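Local structure of 2-(hydroxymethyl)glutarate dehydrogenase (Eubacterium barkeri, 3CKY) at residues A[85-96]-A[111-122]; A[136-147]-A[157-168]. The protein catalyses the NAD-dependent interconversion of 2-formylglutarate and (S)-2-hydroxymethylglutarate, a step in the bacterial fermentation of nicotinate. All blocks are in the same frame, centred on the assembly; numbering follows the deposited sequence.

Contact 1: A[85-96]-A[111-122]; sequences LSACKAGTVIVD and VAAEKGIDYVDA
Val-93 to Asp-96 pairs in parallel with Asp-118 to Asp-121. These are neighbouring strands of a beta-alpha-beta unit in the Rossmann-type NAD-binding domain, and helix 102-114 makes the crossover between them. Asp-118 O receives Ile-94 N at 2.7 Å, and Ile-94 O takes Val-120 N. Before the strands begin, Gly-91 N, in a type II turn, bonds to Gly-116 O at 2.8 Å. Gly-116 is the C-prime residue of the Schellman motif that ends helix 102-114, so this bond ties the turn to the helix end.

Ile-117 packs against the turn and the first strand. Its CB lies 4.0 Å from Thr-92 O. The CG2 branch comes nearer to the same oxygen and rests on Ile-94 CG1, 3.7 Å away. CG1 is 4.0 Å from Cys-88 CB. CD1 at the tip touches Cys-88 CB and Leu-85, whose O it approaches to 3.2 Å. Leu-85 turns its methyl CD2 onto Val-111 CG2 of the helix, the two side chains crossing at about a right angle.

On the face with Val-93 and Val-95, Val-93 CG1 touches Val-120 CG1 at 3.7 Å. Helix 144-157 covers Val-93 and Val-120 through Ile-150. The other face carries Ile-94, Asp-96 and Tyr-119, with Val-74 of helix 71-79 against Asp-96 and Tyr-119. With CG anti to the backbone N (chi1 -157°), the Tyr-119 ring has CE1 against Ile-94 CG2 and OH at Asp-96. Asp-96 OD1 is bonded to Ser-98 OG. Its OD2 accepts the Tyr-119 hydroxyl at 2.7 Å, from 48° out of the carboxylate plane.

Contact 2: A[136-147]-A[157-168]; sequences LTIMVGASEAVF and IGKDIYHVGDTG
His-163 and Phe-147 form an offset stack, with ring planes 11° apart. The side chains run antiparallel, so each CB lies over the other ring. His-163 CB sits over the centre of the Phe-147 ring, 3.5 Å from its centroid, and Phe-147 CB sits over the imidazole in return. In Phe-147, CG anti to the backbone N (chi1 177°) brings the ring against His-163. Phe-147 belongs to helix 144-157, whose first turn is capped by Ser-143: its OG accepts Val-146 N at 3.1 Å.

Backbone donors and acceptors are paired along the strands. Leu-136 O takes Lys-159 N, and Asp-160 O takes Ile-138 N. Ile-138 O accepts Tyr-162 N at 2.7 Å, almost straight on the carbonyl. Tyr-162 O then receives Val-140 N, and Val-140 O receives Val-164 N. This parallel pairing closes a second beta-alpha-beta unit of the Rossmann-type domain, with helix 144-157 as the crossover. A beta bulge shifts the register between Val-140 and Gly-141. Past it, Ala-142 N bonds to a lone pair of Gly-165 O at 3.0 Å.

One water bridges Thr-137 OG1 and Asp-160 N, 2.9 Å from the hydroxyl oxygen. A second water donates to Gly-141 O at 2.9 Å. Asp-166 OD1 uses its anti lone pair for Thr-167 N. The polar ends of Asp-160 and Tyr-162 turn to a neighbouring subunit: Asp-160 OD2 makes a salt bridge with its Lys-211, while Tyr-162 OH bonds to the same lysine and to its Glu-207.

Ile-138 and Ile-161 run alongside each other in the same direction, their CD1 methyls 3.7 Å apart.

In the fold
Both contacts belong to one sheet, where strand 118-125 of contact 1 runs antiparallel beside strand 136-141 of contact 2. Each is a parallel strand pair with a helical crossover, and both are partly buried. In contact 1 both strands are interior to the sheet, and its buried polar pair is a tyrosine and an aspartate. Contact 2 includes the outermost strand 158-165, where waters and a neighbouring subunit take up polar groups. The two meet directly. Asp-121 O probably accepts a hydrogen bond from Gly-141 N, and Asp-121 OD1 one from Gly-168 N. Val-146 packs on Val-120. Met-139 of contact 2 touches Lys-174, probably the active-site lysine, as in related enzymes.

Contact 1: A[85-96]-A[111-122]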
loop_
_atom_site.group_PDB
_atom_site.type_symbol
_atom_site.label_atom_id
_atom_site.label_comp_id
_atom_site.label_asym_id
_atom_site.label_seq_id
_atom_site.Cartn_x
_atom_site.Cartn_y
_atom_site.Cartn_z
ATOM N N LEU A 85 -5.634 -10.798 -38.231
ATOM C CA LEU A 85 -5.206 -12.203 -38.227
ATOM C C LEU A 85 -5.858 -13.030 -39.332
ATOM O O LEU A 85 -5.178 -13.800 -40.014
ATOM C CB LEU A 85 -5.473 -12.847 -36.856
ATOM C CG LEU A 85 -4.329 -12.905 -35.821
ATOM C CD1 LEU A 85 -3.163 -11.999 -36.154
ATOM C CD2 LEU A 85 -4.852 -12.614 -34.416
ATOM N N SER A 86 -7.166 -12.865 -39.518
ATOM C CA SER A 86 -7.892 -13.616 -40.540
ATOM C C SER A 86 -7.440 -13.272 -41.967
ATOM O O SER A 86 -7.587 -14.089 -42.876
ATOM C CB SER A 86 -9.406 -13.397 -40.404
ATOM O OG SER A 86 -9.774 -12.074 -40.758
ATOM N N ALA A 87 -6.891 -12.070 -42.154
ATOM C CA ALA A 87 -6.470 -11.597 -43.478
ATOM C C ALA A 87 -4.985 -11.826 -43.777
ATOM O O ALA A 87 -4.540 -11.565 -44.893
ATOM C CB ALA A 87 -6.804 -10.121 -43.631
ATOM N N CYS A 88 -4.221 -12.295 -42.790
ATOM C CA CYS A 88 -2.804 -12.601 -42.991
ATOM C C CYS A 88 -2.622 -13.958 -43.648
ATOM O O CYS A 88 -3.336 -14.910 -43.327
ATOM C CB CYS A 88 -2.054 -12.633 -41.662
ATOM S SG CYS A 88 -1.873 -11.058 -40.863
ATOM N N LYS A 89 -1.650 -14.039 -44.556
ATOM C CA LYS A 89 -1.191 -15.318 -45.080
ATOM C C LYS A 89 -0.345 -15.979 -44.002
ATOM O O LYS A 89 0.234 -15.298 -43.152
ATOM C CB LYS A 89 -0.371 -15.116 -46.359
ATOM C CG LYS A 89 0.177 -16.395 -47.005
ATOM C CD LYS A 89 -0.920 -17.377 -47.461
ATOM C CE LYS A 89 -1.732 -16.825 -48.625
ATOM N NZ LYS A 89 -2.311 -17.897 -49.473
ATOM N N ALA A 90 -0.302 -17.307 -44.017
ATOM C CA ALA A 90 0.536 -18.057 -43.086
ATOM C C ALA A 90 2.014 -17.727 -43.306
ATOM O O ALA A 90 2.445 -17.492 -44.434
ATOM C CB ALA A 90 0.291 -19.550 -43.237
ATOM N N GLY A 91 2.775 -17.684 -42.215
ATOM C CA GLY A 91 4.187 -17.300 -42.262
ATOM C C GLY A 91 4.417 -15.805 -42.107
ATOM O O GLY A 91 5.561 -15.356 -42.031
ATOM N N THR A 92 3.330 -15.034 -42.069
ATOM C CA THR A 92 3.405 -13.600 -41.844
ATOM C C THR A 92 3.779 -13.379 -40.387
ATOM O O THR A 92 3.359 -14.140 -39.511
ATOM C CB THR A 92 2.059 -12.905 -42.151
ATOM O OG1 THR A 92 1.680 -13.165 -43.510
ATOM C CG2 THR A 92 2.158 -11.398 -41.940
ATOM N N VAL A 93 4.585 -12.353 -40.139
ATOM C CA VAL A 93 4.974 -11.979 -38.782
ATOM C C VAL A 93 4.310 -10.657 -38.405
ATOM O O VAL A 93 4.403 -9.683 -39.154
ATOM C CB VAL A 93 6.505 -11.817 -38.645
ATOM C CG1 VAL A 93 6.892 -11.511 -37.195
ATOM C CG2 VAL A 93 7.234 -13.063 -39.146
ATOM N N ILE A 94 3.630 -10.637 -37.256
ATOM C CA ILE A 94 3.081 -9.411 -36.688
ATOM C C ILE A 94 4.044 -8.913 -35.618
ATOM O O ILE A 94 4.430 -9.673 -34.735
ATOM C CB ILE A 94 1.716 -9.630 -36.005
ATOM C CG1 ILE A 94 0.745 -10.403 -36.913
ATOM C CG2 ILE A 94 1.125 -8.290 -35.574
ATOM C CD1 ILE A 94 0.397 -9.705 -38.218
ATOM N N VAL A 95 4.435 -7.647 -35.709
ATOM C CA VAL A 95 5.316 -7.029 -34.718
ATOM C C VAL A 95 4.529 -5.986 -33.946
ATOM O O VAL A 95 4.298 -4.883 -34.433
ATOM C CB VAL A 95 6.543 -6.379 -35.372
ATOM C CG1 VAL A 95 7.430 -5.755 -34.303
ATOM C CG2 VAL A 95 7.316 -7.411 -36.197
ATOM N N ASP A 96 4.104 -6.368 -32.743
ATOM C CA ASP A 96 3.261 -5.539 -31.895
ATOM C C ASP A 96 4.122 -4.698 -30.952
ATOM O O ASP A 96 4.775 -5.219 -30.054
ATOM C CB ASP A 96 2.298 -6.421 -31.096
ATOM C CG ASP A 96 1.155 -5.637 -30.470
ATOM O OD1 ASP A 96 1.163 -4.389 -30.495
ATOM O OD2 ASP A 96 0.232 -6.288 -29.947
ATOM N N VAL A 111 -3.535 -17.441 -30.617
ATOM C CA VAL A 111 -4.542 -17.374 -31.677
ATOM C C VAL A 111 -3.865 -17.220 -33.045
ATOM O O VAL A 111 -4.304 -17.817 -34.032
ATOM C CB VAL A 111 -5.602 -16.239 -31.456
ATOM C CG1 VAL A 111 -6.209 -16.323 -30.064
ATOM C CG2 VAL A 111 -5.013 -14.867 -31.690
ATOM N N ALA A 112 -2.792 -16.433 -33.091
ATOM C CA ALA A 112 -2.022 -16.247 -34.316
ATOM C C ALA A 112 -1.380 -17.561 -34.777
ATOM O O ALA A 112 -1.455 -17.912 -35.957
ATOM C CB ALA A 112 -0.951 -15.161 -34.111
ATOM N N ALA A 113 -0.770 -18.281 -33.835
ATOM C CA ALA A 113 -0.056 -19.531 -34.122
ATOM C C ALA A 113 -0.922 -20.595 -34.798
ATOM O O ALA A 113 -0.442 -21.312 -35.681
ATOM C CB ALA A 113 0.560 -20.096 -32.844
ATOM N N GLU A 114 -2.186 -20.717 -34.397
ATOM C CA GLU A 114 -3.077 -21.697 -35.041
ATOM C C GLU A 114 -3.382 -21.342 -36.507
ATOM O O GLU A 114 -3.774 -22.209 -37.288
ATOM C CB GLU A 114 -4.380 -21.881 -34.253
ATOM C CG GLU A 114 -5.146 -20.589 -33.996
ATOM C CD GLU A 114 -6.601 -20.808 -33.633
ATOM O OE1 GLU A 114 -7.247 -21.718 -34.209
ATOM O OE2 GLU A 114 -7.105 -20.050 -32.778
ATOM N N LYS A 115 -3.201 -20.071 -36.866
ATOM C CA LYS A 115 -3.329 -19.611 -38.253
ATOM C C LYS A 115 -1.981 -19.582 -38.980
ATOM O O LYS A 115 -1.884 -19.082 -40.103
ATOM C CB LYS A 115 -3.950 -18.212 -38.288
ATOM C CG LYS A 115 -5.332 -18.122 -37.658
ATOM C CD LYS A 115 -5.873 -16.699 -37.705
ATOM C CE LYS A 115 -7.399 -16.677 -37.670
ATOM N NZ LYS A 115 -7.920 -15.301 -37.429
ATOM N N GLY A 116 -0.941 -20.104 -38.335
ATOM C CA GLY A 116 0.402 -20.102 -38.907
ATOM C C GLY A 116 1.054 -18.727 -38.930
ATOM O O GLY A 116 2.012 -18.505 -39.673
ATOM N N ILE A 117 0.545 -17.808 -38.112
ATOM C CA ILE A 117 1.058 -16.443 -38.057
ATOM C C ILE A 117 1.953 -16.282 -36.831
ATOM O O ILE A 117 1.583 -16.689 -35.727
ATOM C CB ILE A 117 -0.092 -15.412 -37.974
ATOM C CG1 ILE A 117 -1.023 -15.545 -39.187
ATOM C CG2 ILE A 117 0.469 -13.987 -37.868
ATOM C CD1 ILE A 117 -2.372 -14.901 -38.984
ATOM N N ASP A 118 3.128 -15.697 -37.026
ATOM C CA ASP A 118 4.032 -15.415 -35.912
ATOM C C ASP A 118 3.692 -14.054 -35.312
ATOM O O ASP A 118 3.551 -13.074 -36.037
ATOM C CB ASP A 118 5.490 -15.438 -36.375
ATOM C CG ASP A 118 5.947 -16.818 -36.787
ATOM O OD1 ASP A 118 5.667 -17.777 -36.038
ATOM O OD2 ASP A 118 6.591 -16.948 -37.855
ATOM N N TYR A 119 3.547 -14.010 -33.991
ATOM C CA TYR A 119 3.177 -12.789 -33.288
ATOM C C TYR A 119 4.265 -12.423 -32.273
ATOM O O TYR A 119 4.536 -13.192 -31.346
ATOM C CB TYR A 119 1.835 -12.978 -32.573
ATOM C CG TYR A 119 1.117 -11.678 -32.293
ATOM C CD1 TYR A 119 0.097 -11.235 -33.131
ATOM C CD2 TYR A 119 1.467 -10.880 -31.200
ATOM C CE1 TYR A 119 -0.564 -10.040 -32.895
ATOM C CE2 TYR A 119 0.801 -9.674 -30.947
ATOM C CZ TYR A 119 -0.213 -9.260 -31.804
ATOM O OH TYR A 119 -0.891 -8.082 -31.580
ATOM N N VAL A 120 4.888 -11.258 -32.446
ATOM C CA VAL A 120 6.029 -10.885 -31.607
ATOM C C VAL A 120 5.820 -9.528 -30.953
ATOM O O VAL A 120 5.371 -8.570 -31.589
ATOM C CB VAL A 120 7.380 -10.900 -32.403
ATOM C CG1 VAL A 120 7.354 -11.954 -33.501
ATOM C CG2 VAL A 120 7.701 -9.537 -32.988
ATOM N N ASP A 121 6.123 -9.461 -29.662
ATOM C CA ASP A 121 6.132 -8.188 -28.956
ATOM C C ASP A 121 7.483 -7.539 -29.202
ATOM O O ASP A 121 8.520 -8.167 -28.999
ATOM C CB ASP A 121 5.859 -8.341 -27.453
ATOM C CG ASP A 121 6.775 -9.349 -26.773
ATOM O OD1 ASP A 121 6.841 -10.495 -27.262
ATOM O OD2 ASP A 121 7.401 -9.006 -25.749
ATOM N N ALA A 122 7.458 -6.295 -29.670
ATOM C CA ALA A 122 8.689 -5.536 -29.933
ATOM C C ALA A 122 8.514 -4.072 -29.521
ATOM O O ALA A 122 8.647 -3.162 -30.336
ATOM C CB ALA A 122 9.078 -5.638 -31.400
#

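Contact 2: A[136-147]-A[157-168]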
loop_
_atom_site.group_PDB
_atom_site.type_symbol
_atom_site.label_atom_id
_atom_site.label_comp_id
_atom_site.label_asym_id
_atom_site.label_seq_id
_atom_site.Cartn_x
_atom_site.Cartn_y
_atom_site.Cartn_z
ATOM N N LEU A 136 16.072 3.886 -32.567
ATOM C CA LEU A 136 15.237 3.290 -31.526
ATOM C C LEU A 136 15.881 2.056 -30.904
ATOM O O LEU A 136 16.517 1.259 -31.602
ATOM C CB LEU A 136 13.873 2.877 -32.100
ATOM C CG LEU A 136 12.884 3.981 -32.456
ATOM C CD1 LEU A 136 11.685 3.368 -33.163
ATOM C CD2 LEU A 136 12.458 4.761 -31.221
ATOM N N THR A 137 15.708 1.899 -29.594
ATOM C CA THR A 137 16.032 0.635 -28.931
ATOM C C THR A 137 14.796 -0.232 -28.997
ATOM O O THR A 137 13.710 0.207 -28.640
ATOM C CB THR A 137 16.480 0.839 -27.477
ATOM O OG1 THR A 137 17.722 1.548 -27.478
ATOM C CG2 THR A 137 16.671 -0.498 -26.766
ATOM N N ILE A 138 14.959 -1.450 -29.492
ATOM C CA ILE A 138 13.841 -2.355 -29.714
ATOM C C ILE A 138 14.050 -3.633 -28.912
ATOM O O ILE A 138 15.073 -4.305 -29.063
ATOM C CB ILE A 138 13.663 -2.671 -31.213
ATOM C CG1 ILE A 138 13.470 -1.358 -32.008
ATOM C CG2 ILE A 138 12.485 -3.631 -31.425
ATOM C CD1 ILE A 138 13.223 -1.531 -33.507
ATOM N N MET A 139 13.076 -3.953 -28.056
ATOM C CA MET A 139 13.167 -5.100 -27.168
ATOM C C MET A 139 12.189 -6.175 -27.653
ATOM O O MET A 139 10.977 -5.979 -27.617
ATOM C CB MET A 139 12.855 -4.670 -25.735
ATOM C CG MET A 139 13.858 -3.645 -25.148
ATOM S SD MET A 139 13.099 -2.323 -24.127
ATOM C CE MET A 139 12.123 -1.494 -25.391
ATOM N N VAL A 140 12.730 -7.316 -28.089
ATOM C CA VAL A 140 11.948 -8.319 -28.814
ATOM C C VAL A 140 11.740 -9.611 -28.029
ATOM O O VAL A 140 12.690 -10.191 -27.505
ATOM C CB VAL A 140 12.617 -8.673 -30.167
ATOM C CG1 VAL A 140 11.730 -9.631 -30.968
ATOM C CG2 VAL A 140 12.907 -7.407 -30.971
ATOM N N GLY A 141 10.482 -10.043 -27.960
ATOM C CA GLY A 141 10.108 -11.339 -27.403
ATOM C C GLY A 141 9.672 -12.241 -28.535
ATOM O O GLY A 141 8.649 -11.994 -29.160
ATOM N N ALA A 142 10.454 -13.283 -28.810
ATOM C CA ALA A 142 10.173 -14.174 -29.937
ATOM C C ALA A 142 11.025 -15.430 -29.877
ATOM O O ALA A 142 11.916 -15.538 -29.041
ATOM C CB ALA A 142 10.411 -13.438 -31.252
ATOM N N SER A 143 10.737 -16.380 -30.762
ATOM C CA SER A 143 11.616 -17.532 -30.965
ATOM C C SER A 143 12.904 -17.050 -31.626
ATOM O O SER A 143 12.947 -15.962 -32.202
ATOM C CB SER A 143 10.940 -18.599 -31.836
ATOM O OG SER A 143 10.860 -18.181 -33.185
ATOM N N GLU A 144 13.952 -17.858 -31.540
ATOM C CA GLU A 144 15.213 -17.531 -32.199
ATOM C C GLU A 144 15.024 -17.402 -33.709
ATOM O O GLU A 144 15.497 -16.443 -34.315
ATOM C CB GLU A 144 16.277 -18.590 -31.887
ATOM C CG GLU A 144 17.670 -18.261 -32.421
ATOM C CD GLU A 144 18.135 -16.858 -32.051
ATOM O OE1 GLU A 144 17.997 -16.469 -30.874
ATOM O OE2 GLU A 144 18.632 -16.142 -32.945
ATOM N N ALA A 145 14.313 -18.364 -34.295
ATOM C CA ALA A 145 14.044 -18.385 -35.733
ATOM C C ALA A 145 13.320 -17.125 -36.200
ATOM O O ALA A 145 13.678 -16.545 -37.220
ATOM C CB ALA A 145 13.228 -19.621 -36.094
ATOM N N VAL A 146 12.303 -16.709 -35.449
ATOM C CA VAL A 146 11.503 -15.542 -35.806
ATOM C C VAL A 146 12.283 -14.235 -35.602
ATOM O O VAL A 146 12.121 -13.285 -36.374
ATOM C CB VAL A 146 10.169 -15.500 -35.005
ATOM C CG1 VAL A 146 9.431 -14.188 -35.238
ATOM C CG2 VAL A 146 9.281 -16.685 -35.383
ATOM N N PHE A 147 13.121 -14.178 -34.569
ATOM C CA PHE A 147 13.970 -13.003 -34.357
ATOM C C PHE A 147 14.931 -12.796 -35.522
ATOM O O PHE A 147 15.051 -11.675 -36.022
ATOM C CB PHE A 147 14.764 -13.094 -33.055
ATOM C CG PHE A 147 15.695 -11.929 -32.843
ATOM C CD1 PHE A 147 15.207 -10.704 -32.396
ATOM C CD2 PHE A 147 17.054 -12.046 -33.111
ATOM C CE1 PHE A 147 16.060 -9.616 -32.207
ATOM C CE2 PHE A 147 17.916 -10.963 -32.920
ATOM C CZ PHE A 147 17.415 -9.748 -32.462
ATOM N N ILE A 157 15.005 0.369 -38.768
ATOM C CA ILE A 157 14.222 1.330 -37.979
ATOM C C ILE A 157 14.797 1.612 -36.574
ATOM O O ILE A 157 14.489 2.643 -35.969
ATOM C CB ILE A 157 12.746 0.894 -37.876
ATOM C CG1 ILE A 157 12.606 -0.472 -37.172
ATOM C CG2 ILE A 157 12.123 0.851 -39.274
ATOM C CD1 ILE A 157 11.180 -0.824 -36.784
ATOM N N GLY A 158 15.631 0.705 -36.072
ATOM C CA GLY A 158 16.249 0.855 -34.752
ATOM C C GLY A 158 17.749 0.658 -34.788
ATOM O O GLY A 158 18.291 0.210 -35.792
ATOM N N LYS A 159 18.419 0.994 -33.691
ATOM C CA LYS A 159 19.855 0.771 -33.564
ATOM C C LYS A 159 20.134 -0.440 -32.657
ATOM O O LYS A 159 20.596 -1.481 -33.144
ATOM C CB LYS A 159 20.548 2.041 -33.059
ATOM C CG LYS A 159 22.045 1.908 -32.799
ATOM C CD LYS A 159 22.706 3.269 -32.694
ATOM C CE LYS A 159 24.062 3.164 -32.060
ATOM N NZ LYS A 159 24.820 4.437 -32.119
ATOM N N ASP A 160 19.861 -0.311 -31.355
ATOM C CA ASP A 160 20.053 -1.428 -30.422
ATOM C C ASP A 160 18.836 -2.344 -30.424
ATOM O O ASP A 160 17.795 -2.029 -29.827
ATOM C CB ASP A 160 20.330 -0.921 -29.010
ATOM C CG ASP A 160 21.683 -0.237 -28.886
ATOM O OD1 ASP A 160 22.518 -0.411 -29.792
ATOM O OD2 ASP A 160 21.913 0.468 -27.878
ATOM N N ILE A 161 18.969 -3.472 -31.123
ATOM C CA ILE A 161 17.894 -4.451 -31.233
ATOM C C ILE A 161 18.194 -5.613 -30.293
ATOM O O ILE A 161 19.151 -6.362 -30.509
ATOM C CB ILE A 161 17.757 -4.989 -32.676
ATOM C CG1 ILE A 161 17.698 -3.836 -33.696
ATOM C CG2 ILE A 161 16.515 -5.903 -32.798
ATOM C CD1 ILE A 161 16.654 -2.786 -33.399
ATOM N N TYR A 162 17.386 -5.756 -29.249
ATOM C CA TYR A 162 17.591 -6.799 -28.252
ATOM C C TYR A 162 16.613 -7.953 -28.431
ATOM O O TYR A 162 15.389 -7.742 -28.526
ATOM C CB TYR A 162 17.418 -6.238 -26.853
ATOM C CG TYR A 162 18.498 -5.282 -26.434
ATOM C CD1 TYR A 162 19.673 -5.747 -25.855
ATOM C CD2 TYR A 162 18.340 -3.906 -26.595
ATOM C CE1 TYR A 162 20.664 -4.872 -25.453
ATOM C CE2 TYR A 162 19.326 -3.018 -26.192
ATOM C CZ TYR A 162 20.486 -3.504 -25.628
ATOM O OH TYR A 162 21.486 -2.637 -25.218
ATOM N N HIS A 163 17.165 -9.166 -28.490
ATOM C CA HIS A 163 16.376 -10.375 -28.374
ATOM C C HIS A 163 16.352 -10.725 -26.887
ATOM O O HIS A 163 17.240 -11.400 -26.381
ATOM C CB HIS A 163 16.972 -11.496 -29.226
ATOM C CG HIS A 163 16.162 -12.750 -29.215
ATOM N ND1 HIS A 163 14.802 -12.753 -28.999
ATOM C CD2 HIS A 163 16.517 -14.042 -29.405
ATOM C CE1 HIS A 163 14.355 -13.994 -29.043
ATOM N NE2 HIS A 163 15.375 -14.795 -29.291
ATOM N N VAL A 164 15.329 -10.237 -26.191
ATOM C CA VAL A 164 15.307 -10.257 -24.726
ATOM C C VAL A 164 14.776 -11.566 -24.160
ATOM O O VAL A 164 14.963 -11.854 -22.977
ATOM C CB VAL A 164 14.482 -9.065 -24.147
ATOM C CG1 VAL A 164 15.040 -7.742 -24.654
ATOM C CG2 VAL A 164 13.000 -9.192 -24.506
ATOM N N GLY A 165 14.125 -12.357 -24.996
ATOM C CA GLY A 165 13.589 -13.634 -24.556
ATOM C C GLY A 165 12.511 -14.092 -25.496
ATOM O O GLY A 165 12.430 -13.614 -26.621
ATOM N N ASP A 166 11.679 -15.022 -25.041
ATOM C CA ASP A 166 10.576 -15.504 -25.864
ATOM C C ASP A 166 9.380 -14.549 -25.762
ATOM O O ASP A 166 9.466 -13.488 -25.138
ATOM C CB ASP A 166 10.187 -16.929 -25.479
ATOM C CG ASP A 166 9.856 -17.791 -26.692
ATOM O OD1 ASP A 166 9.140 -17.312 -27.599
ATOM O OD2 ASP A 166 10.323 -18.945 -26.732
ATOM N N THR A 167 8.279 -14.925 -26.402
ATOM C CA THR A 167 7.084 -14.095 -26.468
ATOM C C THR A 167 6.709 -13.479 -25.118
ATOM O O THR A 167 6.669 -14.161 -24.093
ATOM C CB THR A 167 5.906 -14.921 -27.012
ATOM O OG1 THR A 167 6.313 -15.526 -28.243
ATOM C CG2 THR A 167 4.669 -14.044 -27.255
ATOM N N GLY A 168 6.459 -12.173 -25.133
ATOM C CA GLY A 168 6.115 -11.435 -23.929
ATOM C C GLY A 168 7.293 -10.789 -23.194
ATOM O O GLY A 168 7.040 -9.934 -22.334
HETATM O O HOH W 1 19.259 2.136 -29.809
HETATM O O HOH W 2 6.532 -13.840 -29.990
#